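Local coordinates for protein O-methyltransferase (Saccharopolyspora spinosa, PDB 4CE0) that probably transfers a methyl group from S-adenosyl-L-methionine to the 4'-hydroxyl of the rhamnose of spinosyn precursors, with magnesium bound beside the cofactor, at residues T82-G87 and V109-Q114; V181-G186 and F208-D213; D78-G83 and Q177-L182. All blocks are in the same frame, centred on the assembly; numbering follows the deposited sequence.

Overall arrangement
After helices 6-16 and 56-73 comes the first strand, 78-82, which takes part in two of the contacts. Contact 1 closes the shorter of its two loops: the chain passes through helix 88-100 and returns as strand 107-111 on one side of strand 78-82. Contact 3 closes a much longer loop that starts from the same strand and encloses the loop of contact 1. It brings strand 179-184 to the other side. Contact 2 begins where contact 3 ends, sharing Val181 and Leu182, and joins strand 179-184 to strand 207-211 after helix 189-199. The sheet order is thus 107-111, 78-82, 179-184, 207-211, all parallel. S-adenosyl-L-homocysteine and magnesium lie at the C-terminal ends of these strands.

Contact 1: T82-G87 and V109-Q114; sequences TGVWRG and VVDSFQ. With SAH (S-adenosyl-L-homocysteine), chain B.
Asp111 reaches across to the loop 82-87 and holds both that loop and the ribose of S-adenosyl-L-homocysteine. Asp111 CB lies 3.8 Å from Val84 CG2 and also sits over one face of the Phe113 ring. CG is anti to the backbone N (chi1 -160°), which places the carboxylate between the loop and the sugar. Asp111 OD2 accepts a nearly straight bond from Val84 N at 2.9 Å, on its anti lone pair. The ribose O3' donates to Asp111 OD2 at 2.7 Å, and O2' to Asp111 OD1 at 2.8 Å. The anti lone pair of OD1 receives Phe113 N in an Asx turn. Each carboxylate oxygen therefore has one backbone and one ribose partner, which fixes the rotation of the group. Next to it, Gly83 N bonds to Val110 O at 3.0 Å and continues the parallel strand pairing. Val84 CG2 also packs on Val109 CG1 at 3.7 Å, with the two side chains at about a right angle. Ser112 N bonds to the adenine N3 at 3.0 Å. A glycine-containing loop after the first strand, with an acidic residue at the end of the second gripping both ribose hydroxyls, is the classic cofactor site of Rossmann-fold methyltransferases.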
loop_
_atom_site.group_PDB
_atom_site.type_symbol
_atom_site.label_atom_id
_atom_site.label_comp_id
_atom_site.label_asym_id
_atom_site.label_seq_id
_atom_site.Cartn_x
_atom_site.Cartn_y
_atom_site.Cartn_z
ATOM N N THR A 82 12.035 -12.178 16.484
ATOM C CA THR A 82 12.077 -11.955 17.911
ATOM C C THR A 82 12.279 -10.486 18.106
ATOM O O THR A 82 13.410 -9.962 18.004
ATOM C CB THR A 82 13.155 -12.816 18.654
ATOM O OG1 THR A 82 14.477 -12.605 18.124
ATOM C CG2 THR A 82 12.814 -14.269 18.537
ATOM N N GLY A 83 11.163 -9.832 18.391
ATOM C CA GLY A 83 11.091 -8.382 18.526
ATOM C C GLY A 83 10.352 -7.798 17.325
ATOM O O GLY A 83 10.957 -7.588 16.263
ATOM N N VAL A 84 9.050 -7.553 17.503
ATOM C CA VAL A 84 8.146 -7.218 16.399
ATOM C C VAL A 84 7.518 -5.825 16.467
ATOM O O VAL A 84 7.103 -5.298 15.435
ATOM C CB VAL A 84 7.035 -8.293 16.253
ATOM C CG1 VAL A 84 7.640 -9.654 16.387
ATOM C CG2 VAL A 84 5.859 -8.101 17.272
ATOM N N TRP A 85 7.504 -5.212 17.656
ATOM C CA TRP A 85 6.892 -3.892 17.849
ATOM C C TRP A 85 5.498 -3.921 17.247
ATOM O O TRP A 85 4.659 -4.724 17.680
ATOM C CB TRP A 85 7.757 -2.790 17.249
ATOM C CG TRP A 85 7.391 -1.395 17.601
ATOM C CD1 TRP A 85 7.117 -0.916 18.849
ATOM C CD2 TRP A 85 7.331 -0.260 16.713
ATOM N NE1 TRP A 85 6.852 0.435 18.789
ATOM C CE2 TRP A 85 6.974 0.860 17.497
ATOM C CE3 TRP A 85 7.522 -0.091 15.340
ATOM C CZ2 TRP A 85 6.798 2.133 16.945
ATOM C CZ3 TRP A 85 7.331 1.178 14.790
ATOM C CH2 TRP A 85 6.958 2.266 15.593
ATOM N N ARG A 86 5.243 -3.088 16.242
ATOM C CA ARG A 86 3.899 -3.005 15.682
ATOM C C ARG A 86 3.597 -4.112 14.674
ATOM O O ARG A 86 2.453 -4.254 14.219
ATOM C CB ARG A 86 3.663 -1.620 15.076
ATOM C CG ARG A 86 3.496 -0.530 16.123
ATOM C CD ARG A 86 3.476 0.837 15.510
ATOM N NE ARG A 86 3.471 1.882 16.530
ATOM C CZ ARG A 86 3.812 3.151 16.315
ATOM N NH1 ARG A 86 4.185 3.560 15.106
ATOM N NH2 ARG A 86 3.783 4.010 17.323
ATOM N N GLY A 87 4.627 -4.878 14.316
ATOM C CA GLY A 87 4.441 -6.097 13.536
ATOM C C GLY A 87 4.829 -6.035 12.092
ATOM O O GLY A 87 4.761 -7.049 11.378
ATOM N N VAL A 109 5.494 -14.714 15.279
ATOM C CA VAL A 109 5.552 -13.332 15.700
ATOM C C VAL A 109 5.808 -13.389 17.178
ATOM O O VAL A 109 4.880 -13.641 17.971
ATOM C CB VAL A 109 4.228 -12.621 15.400
ATOM C CG1 VAL A 109 4.256 -11.158 15.893
ATOM C CG2 VAL A 109 3.926 -12.709 13.927
ATOM N N VAL A 110 7.074 -13.174 17.542
ATOM C CA VAL A 110 7.542 -13.480 18.886
ATOM C C VAL A 110 7.946 -12.228 19.635
ATOM O O VAL A 110 8.918 -11.545 19.280
ATOM C CB VAL A 110 8.770 -14.428 18.885
ATOM C CG1 VAL A 110 8.992 -14.974 20.269
ATOM C CG2 VAL A 110 8.657 -15.546 17.852
ATOM N N ASP A 111 7.239 -11.958 20.717
ATOM C CA ASP A 111 7.437 -10.723 21.438
ATOM C C ASP A 111 6.860 -10.830 22.841
ATOM O O ASP A 111 6.085 -11.746 23.138
ATOM C CB ASP A 111 6.746 -9.587 20.686
ATOM C CG ASP A 111 7.294 -8.223 21.068
ATOM O OD1 ASP A 111 6.919 -7.700 22.144
ATOM O OD2 ASP A 111 8.079 -7.664 20.279
ATOM N N SER A 112 7.219 -9.888 23.707
ATOM C CA SER A 112 6.515 -9.761 24.991
ATOM C C SER A 112 5.125 -9.146 24.789
ATOM O O SER A 112 4.202 -9.447 25.529
ATOM C CB SER A 112 7.286 -8.857 25.934
ATOM O OG SER A 112 7.323 -7.566 25.382
ATOM N N PHE A 113 4.995 -8.284 23.782
ATOM C CA PHE A 113 3.783 -7.480 23.558
ATOM C C PHE A 113 3.528 -6.537 24.745
ATOM O O PHE A 113 2.396 -6.120 24.983
ATOM C CB PHE A 113 2.554 -8.345 23.228
ATOM C CG PHE A 113 2.720 -9.176 21.962
ATOM C CD1 PHE A 113 2.602 -8.588 20.696
ATOM C CD2 PHE A 113 3.029 -10.534 22.035
ATOM C CE1 PHE A 113 2.794 -9.337 19.547
ATOM C CE2 PHE A 113 3.216 -11.292 20.882
ATOM C CZ PHE A 113 3.086 -10.690 19.632
ATOM N N GLN A 114 4.609 -6.198 25.447
ATOM C CA GLN A 114 4.606 -5.228 26.550
ATOM C C GLN A 114 5.845 -4.343 26.480
ATOM O O GLN A 114 6.122 -3.592 27.406
ATOM C CB GLN A 114 4.660 -5.928 27.911
ATOM C CG GLN A 114 3.711 -7.079 28.089
ATOM C CD GLN A 114 4.163 -8.015 29.197
ATOM O OE1 GLN A 114 4.507 -7.581 30.301
ATOM N NE2 GLN A 114 4.179 -9.307 28.901
HETATM N N SAH B . 9.758 -2.249 13.981
HETATM C CA SAH B . 10.720 -3.141 14.650
HETATM C CB SAH B . 10.430 -3.484 16.090
HETATM C CG SAH B . 11.370 -4.175 17.076
HETATM S SD SAH B . 11.335 -3.098 18.541
HETATM C C SAH B . 10.505 -4.332 13.806
HETATM O O SAH B . 10.929 -5.380 14.265
HETATM O OXT SAH B . 9.854 -3.942 12.653
HETATM C "C5'" SAH B . 11.873 -4.241 19.863
HETATM C "C4'" SAH B . 10.817 -5.279 20.271
HETATM O "O4'" SAH B . 11.412 -6.334 20.998
HETATM C "C3'" SAH B . 9.712 -4.739 21.183
HETATM O "O3'" SAH B . 8.477 -4.989 20.545
HETATM C "C2'" SAH B . 9.837 -5.470 22.526
HETATM O "O2'" SAH B . 8.629 -5.757 23.263
HETATM C "C1'" SAH B . 10.597 -6.730 22.099
HETATM N N9 SAH B . 11.475 -7.361 23.112
HETATM C C8 SAH B . 12.755 -6.956 23.426
HETATM N N7 SAH B . 13.245 -7.810 24.335
HETATM C C5 SAH B . 12.329 -8.772 24.580
HETATM C C6 SAH B . 12.304 -9.886 25.422
HETATM N N6 SAH B . 13.346 -10.192 26.192
HETATM N N1 SAH B . 11.186 -10.684 25.469
HETATM C C2 SAH B . 10.086 -10.422 24.677
HETATM N N3 SAH B . 10.114 -9.303 23.877
HETATM C C4 SAH B . 11.219 -8.512 23.794
#

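Contact 2: V181-G186 and F208-D213; sequences VLRLDG and FVIIDD. With MG (magnesium ion), chain C; SAH (S-adenosyl-L-homocysteine), chain B.
Asp185, Asp212 and Asp213 meet at one magnesium ion, each through a single carboxylate oxygen. Asp185 OD1 lies 2.0 Å from the metal, and Asp212 OD2 and Asp213 OD2 complete the protein share. Three waters bring the number of ligands to six. The cation probably offsets the repulsion between Asp185 OD1 and Asp212 OD2, which are 3.2 Å apart. One water ligand also donates to Asp185 OD2, and another to Asp213 OD1. The Arg183 chain is extended from CG to NE, on the face of the sheet that also carries Ile210. Arg183 NH1 reaches Asp185 OD2 at 3.0 Å in a salt bridge. The oxygen lies in the guanidinium plane, but the nitrogen stands above the carboxylate plane. Arg183 NH2 probably pairs with Asp212 OD1 as well, but they are modelled too close and the detail is doubtful. Glu81 and Arg59 extend this charged network. Leading up to the site, four backbone bonds join the parallel strands, from Leu182 N to Phe208 O at 2.8 Å through to Asp212 N to Leu184 O at 2.9 Å. On one face Ile210 CG2 packs 3.9 Å from Arg183 NE. On the other, Leu184 CD2 and Ile211 CD1 meet at 3.9 Å, running alongside each other. Aspartates gathered at the C-terminal ends of adjacent parallel strands form the metal site of this magnesium-binding TylF/MycF methyltransferase.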
loop_
_atom_site.group_PDB
_atom_site.type_symbol
_atom_site.label_atom_id
_atom_site.label_comp_id
_atom_site.label_asym_id
_atom_site.label_seq_id
_atom_site.Cartn_x
_atom_site.Cartn_y
_atom_site.Cartn_z
ATOM N N VAL A 181 14.336 -18.605 8.170
ATOM C CA VAL A 181 14.775 -17.231 8.421
ATOM C C VAL A 181 14.552 -16.883 9.889
ATOM O O VAL A 181 13.507 -17.129 10.440
ATOM C CB VAL A 181 14.024 -16.193 7.506
ATOM C CG1 VAL A 181 14.332 -14.749 7.905
ATOM C CG2 VAL A 181 14.303 -16.438 6.051
ATOM N N LEU A 182 15.548 -16.284 10.513
ATOM C CA LEU A 182 15.471 -15.922 11.923
ATOM C C LEU A 182 15.887 -14.478 12.009
ATOM O O LEU A 182 17.047 -14.142 11.726
ATOM C CB LEU A 182 16.399 -16.827 12.770
ATOM C CG LEU A 182 16.654 -16.395 14.224
ATOM C CD1 LEU A 182 15.329 -16.351 14.997
ATOM C CD2 LEU A 182 17.692 -17.307 14.932
ATOM N N ARG A 183 14.931 -13.608 12.333
ATOM C CA ARG A 183 15.193 -12.173 12.420
ATOM C C ARG A 183 15.213 -11.731 13.885
ATOM O O ARG A 183 14.269 -11.984 14.622
ATOM C CB ARG A 183 14.181 -11.375 11.604
ATOM C CG ARG A 183 14.545 -9.904 11.470
ATOM C CD ARG A 183 13.599 -9.109 10.543
ATOM N NE ARG A 183 14.417 -8.024 10.063
ATOM C CZ ARG A 183 14.647 -6.897 10.720
ATOM N NH1 ARG A 183 13.988 -6.610 11.846
ATOM N NH2 ARG A 183 15.509 -6.038 10.199
ATOM N N LEU A 184 16.328 -11.131 14.307
ATOM C CA LEU A 184 16.511 -10.677 15.701
ATOM C C LEU A 184 16.417 -9.171 15.733
ATOM O O LEU A 184 17.181 -8.462 15.053
ATOM C CB LEU A 184 17.844 -11.107 16.265
ATOM C CG LEU A 184 17.957 -12.496 16.872
ATOM C CD1 LEU A 184 17.679 -13.572 15.864
ATOM C CD2 LEU A 184 19.345 -12.640 17.425
ATOM N N ASP A 185 15.448 -8.680 16.476
ATOM C CA ASP A 185 15.269 -7.253 16.593
ATOM C C ASP A 185 14.832 -6.950 18.006
ATOM O O ASP A 185 13.909 -6.185 18.231
ATOM C CB ASP A 185 14.260 -6.744 15.554
ATOM C CG ASP A 185 14.440 -5.263 15.231
ATOM O OD1 ASP A 185 15.240 -4.584 15.944
ATOM O OD2 ASP A 185 13.793 -4.777 14.256
ATOM N N GLY A 186 15.465 -7.625 18.955
ATOM C CA GLY A 186 15.482 -7.185 20.341
ATOM C C GLY A 186 16.831 -6.511 20.494
ATOM O O GLY A 186 17.857 -7.048 20.075
ATOM N N PHE A 208 18.841 -18.025 7.002
ATOM C CA PHE A 208 19.434 -16.726 7.305
ATOM C C PHE A 208 19.212 -16.312 8.740
ATOM O O PHE A 208 18.098 -16.446 9.302
ATOM C CB PHE A 208 18.824 -15.639 6.411
ATOM C CG PHE A 208 19.247 -15.714 4.975
ATOM C CD1 PHE A 208 18.522 -16.475 4.065
ATOM C CD2 PHE A 208 20.365 -14.994 4.522
ATOM C CE1 PHE A 208 18.911 -16.554 2.741
ATOM C CE2 PHE A 208 20.750 -15.061 3.201
ATOM C CZ PHE A 208 20.025 -15.837 2.299
ATOM N N VAL A 209 20.273 -15.773 9.327
ATOM C CA VAL A 209 20.146 -14.996 10.551
ATOM C C VAL A 209 20.331 -13.531 10.199
ATOM O O VAL A 209 21.358 -13.139 9.609
ATOM C CB VAL A 209 21.193 -15.347 11.623
ATOM C CG1 VAL A 209 20.854 -14.582 12.884
ATOM C CG2 VAL A 209 21.196 -16.787 11.898
ATOM N N ILE A 210 19.327 -12.737 10.573
ATOM C CA ILE A 210 19.328 -11.310 10.380
ATOM C C ILE A 210 19.405 -10.605 11.739
ATOM O O ILE A 210 18.621 -10.862 12.652
ATOM C CB ILE A 210 18.084 -10.881 9.609
ATOM C CG1 ILE A 210 18.096 -11.473 8.197
ATOM C CG2 ILE A 210 18.014 -9.370 9.500
ATOM C CD1 ILE A 210 16.806 -11.294 7.477
ATOM N N ILE A 211 20.385 -9.729 11.882
ATOM C CA ILE A 211 20.608 -9.017 13.150
ATOM C C ILE A 211 20.282 -7.540 12.899
ATOM O O ILE A 211 21.050 -6.832 12.258
ATOM C CB ILE A 211 22.045 -9.129 13.625
ATOM C CG1 ILE A 211 22.540 -10.578 13.608
ATOM C CG2 ILE A 211 22.179 -8.532 15.021
ATOM C CD1 ILE A 211 21.918 -11.469 14.669
ATOM N N ASP A 212 19.155 -7.061 13.407
ATOM C CA ASP A 212 18.689 -5.777 12.947
ATOM C C ASP A 212 19.584 -4.636 13.443
ATOM O O ASP A 212 19.695 -3.626 12.772
ATOM C CB ASP A 212 17.228 -5.531 13.365
ATOM C CG ASP A 212 16.645 -4.287 12.712
ATOM O OD1 ASP A 212 16.332 -4.353 11.502
ATOM O OD2 ASP A 212 16.517 -3.236 13.385
ATOM N N ASP A 213 20.196 -4.811 14.616
ATOM C CA ASP A 213 21.023 -3.779 15.247
ATOM C C ASP A 213 22.400 -4.299 15.602
ATOM O O ASP A 213 22.912 -4.059 16.707
ATOM C CB ASP A 213 20.358 -3.270 16.531
ATOM C CG ASP A 213 19.097 -2.507 16.253
ATOM O OD1 ASP A 213 19.195 -1.297 15.950
ATOM O OD2 ASP A 213 18.018 -3.126 16.294
HETATM MG MG MG C . 16.197 -2.884 15.317
HETATM N N SAH B . 9.758 -2.249 13.981
HETATM C CA SAH B . 10.720 -3.141 14.650
HETATM C CB SAH B . 10.430 -3.484 16.090
HETATM C CG SAH B . 11.370 -4.175 17.076
HETATM S SD SAH B . 11.335 -3.098 18.541
HETATM C C SAH B . 10.505 -4.332 13.806
HETATM O O SAH B . 10.929 -5.380 14.265
HETATM O OXT SAH B . 9.854 -3.942 12.653
HETATM C "C5'" SAH B . 11.873 -4.241 19.863
HETATM C "C4'" SAH B . 10.817 -5.279 20.271
HETATM O "O4'" SAH B . 11.412 -6.334 20.998
HETATM C "C3'" SAH B . 9.712 -4.739 21.183
HETATM O "O3'" SAH B . 8.477 -4.989 20.545
HETATM C "C2'" SAH B . 9.837 -5.470 22.526
HETATM O "O2'" SAH B . 8.629 -5.757 23.263
HETATM C "C1'" SAH B . 10.597 -6.730 22.099
HETATM N N9 SAH B . 11.475 -7.361 23.112
HETATM C C8 SAH B . 12.755 -6.956 23.426
HETATM N N7 SAH B . 13.245 -7.810 24.335
HETATM C C5 SAH B . 12.329 -8.772 24.580
HETATM C C6 SAH B . 12.304 -9.886 25.422
HETATM N N6 SAH B . 13.346 -10.192 26.192
HETATM N N1 SAH B . 11.186 -10.684 25.469
HETATM C C2 SAH B . 10.086 -10.422 24.677
HETATM N N3 SAH B . 10.114 -9.303 23.877
HETATM C C4 SAH B . 11.219 -8.512 23.794
HETATM O O HOH W 1 19.409 -7.236 16.649
HETATM O O HOH W 2 14.339 -1.867 14.835
HETATM O O HOH W 3 16.775 -0.698 15.036
HETATM O O HOH W 4 15.708 -2.047 17.161
#

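Contact 3: D78-G83 and Q177-L182; sequences DFAETG and QELAVL. With SAH (S-adenosyl-L-homocysteine), chain B.
Ala80 CB meets Leu179 CD2 at 3.5 Å on one face of the sheet. With CG anti to the carbonyl carbon (chi1 -70°), Leu179 brings its CD2 branch toward strand 78-82. Helix 189-199 covers this leucine, through Leu199. On the other face, Phe79 lies obliquely across Val181, with Phe79 CD1 3.8 Å from Val181 CB. Ala180 CB comes up at the edge of the same ring, 4.1 Å from Phe79 CE1. Val67 and Val70 of helix 56-73 and Met93 and Leu97 of helix 88-100 also pack on Phe79. The backbones pair in parallel. Ala80 N bonds to Val181 O at 3.1 Å. Asp78 O accepts Ala180 N at 2.7 Å and, weakly, Val181 N at 3.4 Å. This doubling marks a beta bulge that shifts the register by one residue. At the polar edge, Asp78 N bonds to Glu178 O at 2.9 Å, from above the carbonyl plane. A water donates to Asp78 OD2 and Glu178 O and accepts from Gln177 N. The Asp78 carboxylate also hydrogen-bonds to Thr106 N, just before strand 107-111, and to Trp108 NE1 on it. The contact joins the first and fourth strands, adjacent at the centre of the 3-2-1-4-5 parallel order of the Rossmann-like methyltransferase fold.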
loop_
_atom_site.group_PDB
_atom_site.type_symbol
_atom_site.label_atom_id
_atom_site.label_comp_id
_atom_site.label_asym_id
_atom_site.label_seq_id
_atom_site.Cartn_x
_atom_site.Cartn_y
_atom_site.Cartn_z
ATOM N N ASP A 78 10.074 -22.338 8.843
ATOM C CA ASP A 78 9.220 -21.204 9.084
ATOM C C ASP A 78 10.081 -19.969 9.177
ATOM O O ASP A 78 11.335 -20.024 9.034
ATOM C CB ASP A 78 8.453 -21.391 10.397
ATOM C CG ASP A 78 7.425 -22.489 10.323
ATOM O OD1 ASP A 78 6.954 -22.804 9.207
ATOM O OD2 ASP A 78 7.098 -23.050 11.398
ATOM N N PHE A 79 9.423 -18.850 9.432
ATOM C CA PHE A 79 10.141 -17.593 9.589
ATOM C C PHE A 79 9.819 -17.149 10.978
ATOM O O PHE A 79 8.725 -17.395 11.454
ATOM C CB PHE A 79 9.637 -16.528 8.602
ATOM C CG PHE A 79 9.783 -16.901 7.155
ATOM C CD1 PHE A 79 10.676 -17.868 6.741
ATOM C CD2 PHE A 79 9.047 -16.235 6.198
ATOM C CE1 PHE A 79 10.816 -18.184 5.371
ATOM C CE2 PHE A 79 9.175 -16.548 4.844
ATOM C CZ PHE A 79 10.063 -17.532 4.437
ATOM N N ALA A 80 10.739 -16.466 11.627
ATOM C CA ALA A 80 10.477 -15.983 12.952
ATOM C C ALA A 80 11.137 -14.649 13.172
ATOM O O ALA A 80 12.293 -14.479 12.771
ATOM C CB ALA A 80 10.984 -17.012 13.993
ATOM N N GLU A 81 10.429 -13.724 13.827
ATOM C CA GLU A 81 11.060 -12.493 14.317
ATOM C C GLU A 81 10.896 -12.348 15.822
ATOM O O GLU A 81 9.784 -12.395 16.366
ATOM C CB GLU A 81 10.583 -11.213 13.603
ATOM C CG GLU A 81 11.445 -9.947 14.009
ATOM C CD GLU A 81 10.887 -8.632 13.529
ATOM O OE1 GLU A 81 9.638 -8.469 13.595
ATOM O OE2 GLU A 81 11.692 -7.753 13.099
ATOM N N THR A 82 12.035 -12.178 16.484
ATOM C CA THR A 82 12.077 -11.955 17.911
ATOM C C THR A 82 12.279 -10.486 18.106
ATOM O O THR A 82 13.410 -9.962 18.004
ATOM C CB THR A 82 13.155 -12.816 18.654
ATOM O OG1 THR A 82 14.477 -12.605 18.124
ATOM C CG2 THR A 82 12.814 -14.269 18.537
ATOM N N GLY A 83 11.163 -9.832 18.391
ATOM C CA GLY A 83 11.091 -8.382 18.526
ATOM C C GLY A 83 10.352 -7.798 17.325
ATOM O O GLY A 83 10.957 -7.588 16.263
ATOM N N GLN A 177 9.652 -25.805 15.088
ATOM C CA GLN A 177 10.457 -26.998 14.767
ATOM C C GLN A 177 11.669 -26.661 13.914
ATOM O O GLN A 177 12.788 -27.108 14.178
ATOM C CB GLN A 177 9.615 -28.041 14.025
ATOM C CG GLN A 177 9.055 -29.135 14.893
ATOM C CD GLN A 177 8.075 -28.610 15.905
ATOM O OE1 GLN A 177 8.419 -27.794 16.758
ATOM N NE2 GLN A 177 6.836 -29.068 15.812
ATOM N N GLU A 178 11.440 -25.897 12.857
ATOM C CA GLU A 178 12.547 -25.421 12.038
ATOM C C GLU A 178 12.293 -24.051 11.431
ATOM O O GLU A 178 11.158 -23.623 11.262
ATOM C CB GLU A 178 12.939 -26.449 10.963
ATOM C CG GLU A 178 11.842 -26.890 10.040
ATOM C CD GLU A 178 12.258 -28.039 9.127
ATOM O OE1 GLU A 178 13.452 -28.371 9.084
ATOM O OE2 GLU A 178 11.391 -28.603 8.437
ATOM N N LEU A 179 13.384 -23.375 11.126
ATOM C CA LEU A 179 13.335 -22.019 10.649
ATOM C C LEU A 179 14.198 -21.950 9.424
ATOM O O LEU A 179 15.281 -22.532 9.386
ATOM C CB LEU A 179 13.876 -21.050 11.716
ATOM C CG LEU A 179 13.019 -20.839 12.979
ATOM C CD1 LEU A 179 13.760 -20.035 14.056
ATOM C CD2 LEU A 179 11.728 -20.154 12.624
ATOM N N ALA A 180 13.723 -21.205 8.437
ATOM C CA ALA A 180 14.533 -20.855 7.286
ATOM C C ALA A 180 15.055 -19.436 7.421
ATOM O O ALA A 180 16.067 -19.075 6.811
ATOM C CB ALA A 180 13.706 -20.983 6.018
ATOM N N VAL A 181 14.336 -18.605 8.170
ATOM C CA VAL A 181 14.775 -17.231 8.421
ATOM C C VAL A 181 14.552 -16.883 9.889
ATOM O O VAL A 181 13.507 -17.129 10.440
ATOM C CB VAL A 181 14.024 -16.193 7.506
ATOM C CG1 VAL A 181 14.332 -14.749 7.905
ATOM C CG2 VAL A 181 14.303 -16.438 6.051
ATOM N N LEU A 182 15.548 -16.284 10.513
ATOM C CA LEU A 182 15.471 -15.922 11.923
ATOM C C LEU A 182 15.887 -14.478 12.009
ATOM O O LEU A 182 17.047 -14.142 11.726
ATOM C CB LEU A 182 16.399 -16.827 12.770
ATOM C CG LEU A 182 16.654 -16.395 14.224
ATOM C CD1 LEU A 182 15.329 -16.351 14.997
ATOM C CD2 LEU A 182 17.692 -17.307 14.932
HETATM N N SAH B . 9.758 -2.249 13.981
HETATM C CA SAH B . 10.720 -3.141 14.650
HETATM C CB SAH B . 10.430 -3.484 16.090
HETATM C CG SAH B . 11.370 -4.175 17.076
HETATM S SD SAH B . 11.335 -3.098 18.541
HETATM C C SAH B . 10.505 -4.332 13.806
HETATM O O SAH B . 10.929 -5.380 14.265
HETATM O OXT SAH B . 9.854 -3.942 12.653
HETATM C "C5'" SAH B . 11.873 -4.241 19.863
HETATM C "C4'" SAH B . 10.817 -5.279 20.271
HETATM O "O4'" SAH B . 11.412 -6.334 20.998
HETATM C "C3'" SAH B . 9.712 -4.739 21.183
HETATM O "O3'" SAH B . 8.477 -4.989 20.545
HETATM C "C2'" SAH B . 9.837 -5.470 22.526
HETATM O "O2'" SAH B . 8.629 -5.757 23.263
HETATM C "C1'" SAH B . 10.597 -6.730 22.099
HETATM N N9 SAH B . 11.475 -7.361 23.112
HETATM C C8 SAH B . 12.755 -6.956 23.426
HETATM N N7 SAH B . 13.245 -7.810 24.335
HETATM C C5 SAH B . 12.329 -8.772 24.580
HETATM C C6 SAH B . 12.304 -9.886 25.422
HETATM N N6 SAH B . 13.346 -10.192 26.192
HETATM N N1 SAH B . 11.186 -10.684 25.469
HETATM C C2 SAH B . 10.086 -10.422 24.677
HETATM N N3 SAH B . 10.114 -9.303 23.877
HETATM C C4 SAH B . 11.219 -8.512 23.794
HETATM O O HOH W 5 8.542 -25.127 12.546
#